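Local coordinates for Carboxylesterase/phospholipase family protein (Francisella tularensis subsp. tularensis, PDB 4F21) that probably hydrolyses carboxylic esters as a serine hydrolase of the carboxylesterase/phospholipase family, with an alpha/beta-hydrolase fold, at residues 77-80 and 81-85; 119-122 and 123-127. All coordinates share one frame; numbering follows the deposited sequence.

Interaction 1: residues 77-80 and 81-85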
loop_
_atom_site.group_PDB
_atom_site.type_symbol
_atom_site.label_atom_id
_atom_site.label_comp_id
_atom_site.label_asym_id
_atom_site.label_seq_id
_atom_site.Cartn_x
_atom_site.Cartn_y
_atom_site.Cartn_z
ATOM N N ILE A 77 -4.771 10.986 -0.666
ATOM C CA ILE A 77 -5.773 10.043 -0.193
ATOM C C ILE A 77 -7.056 10.789 0.145
ATOM O O ILE A 77 -7.146 11.421 1.198
ATOM C CB ILE A 77 -5.303 9.316 1.080
ATOM C CG1 ILE A 77 -3.953 8.630 0.852
ATOM C CG2 ILE A 77 -6.350 8.313 1.537
ATOM C CD1 ILE A 77 -4.032 7.372 0.027
ATOM N N PRO A 78 -8.056 10.721 -0.746
ATOM C CA PRO A 78 -9.333 11.407 -0.521
ATOM C C PRO A 78 -10.023 10.923 0.751
ATOM O O PRO A 78 -9.793 9.802 1.182
ATOM C CB PRO A 78 -10.156 11.033 -1.758
ATOM C CG PRO A 78 -9.509 9.793 -2.296
ATOM C CD PRO A 78 -8.054 9.951 -2.002
ATOM N N VAL A 79 -10.850 11.770 1.349
ATOM C CA VAL A 79 -11.531 11.423 2.590
ATOM C C VAL A 79 -12.730 10.513 2.323
ATOM O O VAL A 79 -13.062 9.640 3.129
ATOM C CB VAL A 79 -11.983 12.698 3.337
ATOM C CG1 VAL A 79 -12.701 13.644 2.384
ATOM C CG2 VAL A 79 -12.857 12.354 4.541
ATOM N N THR A 80 -13.342 10.696 1.159
ATOM C CA THR A 80 -14.605 10.050 0.805
ATOM C C THR A 80 -14.586 8.519 0.701
ATOM O O THR A 80 -15.577 7.915 0.290
ATOM C CB THR A 80 -15.136 10.612 -0.527
ATOM O OG1 THR A 80 -14.089 10.584 -1.506
ATOM C CG2 THR A 80 -15.607 12.045 -0.347
ATOM N N ILE A 81 -13.477 7.889 1.074
ATOM C CA ILE A 81 -13.362 6.440 0.928
ATOM C C ILE A 81 -13.803 5.661 2.172
ATOM O O ILE A 81 -14.775 4.904 2.122
ATOM C CB ILE A 81 -11.942 6.018 0.482
ATOM C CG1 ILE A 81 -10.876 6.802 1.245
ATOM C CG2 ILE A 81 -11.767 6.250 -1.011
ATOM C CD1 ILE A 81 -9.479 6.609 0.700
ATOM N N ASN A 82 -13.097 5.857 3.282
ATOM C CA ASN A 82 -13.406 5.153 4.524
ATOM C C ASN A 82 -14.637 5.703 5.234
ATOM O O ASN A 82 -15.019 5.216 6.299
ATOM C CB ASN A 82 -12.205 5.175 5.473
ATOM C CG ASN A 82 -11.421 3.877 5.454
ATOM O OD1 ASN A 82 -11.487 3.112 4.492
ATOM N ND2 ASN A 82 -10.677 3.619 6.523
ATOM N N MET A 83 -15.253 6.720 4.643
ATOM C CA MET A 83 -16.435 7.326 5.236
ATOM C C MET A 83 -17.607 6.357 5.187
ATOM O O MET A 83 -18.041 5.864 6.223
ATOM C CB MET A 83 -16.777 8.649 4.547
ATOM C CG MET A 83 -17.963 9.365 5.174
ATOM S SD MET A 83 -17.650 9.936 6.853
ATOM C CE MET A 83 -16.600 11.349 6.531
ATOM N N GLY A 84 -18.103 6.075 3.983
ATOM C CA GLY A 84 -19.188 5.126 3.800
ATOM C C GLY A 84 -18.875 3.786 4.436
ATOM O O GLY A 84 -19.701 3.214 5.160
ATOM N N MET A 85 -17.665 3.302 4.167
ATOM C CA MET A 85 -17.136 2.089 4.779
ATOM C C MET A 85 -17.367 2.063 6.290
ATOM O O MET A 85 -18.112 1.222 6.794
ATOM C CB MET A 85 -15.642 1.952 4.461
ATOM C CG MET A 85 -14.863 1.016 5.380
ATOM S SD MET A 85 -15.500 -0.667 5.409
ATOM C CE MET A 85 -14.351 -1.428 6.549
#
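I81 is the side chain that turns back on the preceding loop, its CD1 reaching CG2 of I77 at 3.7 Å, with the two isoleucines crossing at about a right angle. Its CG1 sits between the backbone N and the carbonyl carbon (chi1 43°), and from there the CG1-CD1 arm runs back along the loop, both carbons lying 3.2 Å from the carbonyl O of P78. The proline ring stands farther off, with CG 4.4 Å from I81 CD1. I77 and I81 are both buried, and Q141 packs on each of them. In the alpha/beta-hydrolase fold of this protein, the loop leaves strand 67-72 and here enters helix 82-88; a weak, strongly bent bond from I81 N to V79 O (2.7 Å, 119° at the hydrogen) spans the turn. The outer side is much looser. V79 CG2 and M83 CE approach no closer than 4.4 Å, both on exposed residues, the methionine chain bending at chi2 and chi3 to bring its methyl round to the valine. T80 is exposed too, but its OG1 is hydrogen-bonded to D106. N82 stays apart from the apolar contacts, and its OD1 is bonded to the hydroxyl of Y166.

Interaction 2: residues 119-122 and 123-127; sequences KLID and SQVNQ
S123 and Q124 bond back to K119, L120 and I121 in the last turns of helix 111-126, which packs on the central sheet of the alpha/beta-hydrolase fold. The backbone bonds mix i to i+4 with i to i+3 spacing. V125 N gives I121 O a bond of 2.9 Å with 151° at the hydrogen. L120 O accepts two: Q124 N at 2.9 Å, tilted modestly from the carbonyl plane, and S123 N, which comes from well above that plane. S123 N also makes a weak bond to K119 O, and Q124 N one to I121 O; each of these amides is thus shared between the carbonyls of two successive residues.

Apolar contact along the helix is slight. I121 and V125 meet through their CG2 methyls at 4.2 Å; in the isoleucine, CG1 lies beside the backbone N (chi1 -57°), which leaves CG2 anti to that nitrogen and near V125. The other I121 contacts are inward, onto I134 and L136 of strand 134-139 and I41 of strand 38-44, while L120 reaches P72 at the end of strand 67-72.

Charge enters on the exposed side, where D122 OD1 makes a salt bridge with R155, a link from this helix to a loop. Farther along, the N126 side chain folds back over the preceding turn, and its ND2 lies 2.9 Å from D122 O.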
loop_
_atom_site.group_PDB
_atom_site.type_symbol
_atom_site.label_atom_id
_atom_site.label_comp_id
_atom_site.label_asym_id
_atom_site.label_seq_id
_atom_site.Cartn_x
_atom_site.Cartn_y
_atom_site.Cartn_z
ATOM N N LYS A 119 1.235 9.270 -11.756
ATOM C CA LYS A 119 2.025 10.428 -12.144
ATOM C C LYS A 119 3.342 10.407 -11.391
ATOM O O LYS A 119 4.408 10.525 -11.999
ATOM C CB LYS A 119 1.271 11.733 -11.881
ATOM C CG LYS A 119 0.232 12.064 -12.939
ATOM C CD LYS A 119 -0.263 13.493 -12.805
ATOM C CE LYS A 119 -1.130 13.880 -13.994
ATOM N NZ LYS A 119 -1.465 15.333 -13.999
ATOM N N LEU A 120 3.257 10.209 -10.075
ATOM C CA LEU A 120 4.442 10.122 -9.233
ATOM C C LEU A 120 5.391 9.066 -9.779
ATOM O O LEU A 120 6.592 9.317 -9.915
ATOM C CB LEU A 120 4.065 9.794 -7.786
ATOM C CG LEU A 120 3.840 10.957 -6.817
ATOM C CD1 LEU A 120 3.319 10.445 -5.482
ATOM C CD2 LEU A 120 5.126 11.743 -6.621
ATOM N N ILE A 121 4.848 7.900 -10.128
ATOM C CA ILE A 121 5.682 6.833 -10.665
ATOM C C ILE A 121 6.294 7.319 -11.967
ATOM O O ILE A 121 7.504 7.202 -12.175
ATOM C CB ILE A 121 4.893 5.536 -10.914
ATOM C CG1 ILE A 121 4.220 5.060 -9.626
ATOM C CG2 ILE A 121 5.816 4.453 -11.442
ATOM C CD1 ILE A 121 3.350 3.845 -9.818
ATOM N N ASP A 122 5.459 7.918 -12.815
ATOM C CA ASP A 122 5.909 8.430 -14.102
ATOM C C ASP A 122 6.962 9.508 -13.896
ATOM O O ASP A 122 7.755 9.791 -14.791
ATOM C CB ASP A 122 4.736 8.991 -14.915
ATOM C CG ASP A 122 3.944 7.910 -15.641
ATOM O OD1 ASP A 122 4.502 6.822 -15.908
ATOM O OD2 ASP A 122 2.760 8.158 -15.958
ATOM N N SER A 123 6.967 10.101 -12.705
ATOM C CA SER A 123 7.911 11.161 -12.389
ATOM C C SER A 123 9.239 10.581 -11.916
ATOM O O SER A 123 10.293 11.177 -12.137
ATOM C CB SER A 123 7.327 12.102 -11.331
ATOM O OG SER A 123 8.184 13.202 -11.095
ATOM N N GLN A 124 9.183 9.413 -11.277
ATOM C CA GLN A 124 10.387 8.766 -10.761
ATOM C C GLN A 124 11.100 7.978 -11.851
ATOM O O GLN A 124 12.316 7.794 -11.802
ATOM C CB GLN A 124 10.051 7.847 -9.584
ATOM C CG GLN A 124 9.826 8.574 -8.270
ATOM C CD GLN A 124 11.089 9.228 -7.745
ATOM O OE1 GLN A 124 12.188 8.694 -7.898
ATOM N NE2 GLN A 124 10.939 10.393 -7.128
ATOM N N VAL A 125 10.331 7.511 -12.829
ATOM C CA VAL A 125 10.886 6.763 -13.948
ATOM C C VAL A 125 11.744 7.671 -14.812
ATOM O O VAL A 125 12.915 7.385 -15.065
ATOM C CB VAL A 125 9.783 6.126 -14.818
ATOM C CG1 VAL A 125 10.380 5.521 -16.079
ATOM C CG2 VAL A 125 9.028 5.072 -14.027
ATOM N N ASN A 126 11.154 8.774 -15.251
ATOM C CA ASN A 126 11.833 9.689 -16.156
ATOM C C ASN A 126 12.933 10.513 -15.481
ATOM O O ASN A 126 13.788 11.084 -16.159
ATOM C CB ASN A 126 10.814 10.577 -16.868
ATOM C CG ASN A 126 9.839 9.774 -17.711
ATOM O OD1 ASN A 126 10.233 8.866 -18.443
ATOM N ND2 ASN A 126 8.556 10.099 -17.602
ATOM N N GLN A 127 12.909 10.570 -14.151
ATOM C CA GLN A 127 14.050 11.087 -13.401
ATOM C C GLN A 127 15.238 10.178 -13.668
ATOM O O GLN A 127 16.189 10.567 -14.342
ATOM C CB GLN A 127 13.767 11.120 -11.896
ATOM C CG GLN A 127 13.087 12.388 -11.394
ATOM C CD GLN A 127 12.915 12.395 -9.884
ATOM O OE1 GLN A 127 13.862 12.145 -9.139
ATOM N NE2 GLN A 127 11.700 12.676 -9.425
#

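How the interactions relate
Leaving strand 67-72, the chain first reaches interaction 1, where the loop at 77-80 runs directly into helix 82-88. It then passes on to helix 111-126, whose final turns hold interaction 2. Each contact joins consecutive residues and so closes just a short local turn; the two stand in series, neither nesting nor crossing. Their centres lie 26 Å apart, and their nearest atoms, about 9 Å apart, do not touch. Interaction 1 starts a helix beside the loop residues Q141 and Y166, with N82 near a probable Ser-His-Asp triad of S140, H226 and D194. Interaction 2 belongs to a helix lying against strands 38-44, 67-72 and 134-139.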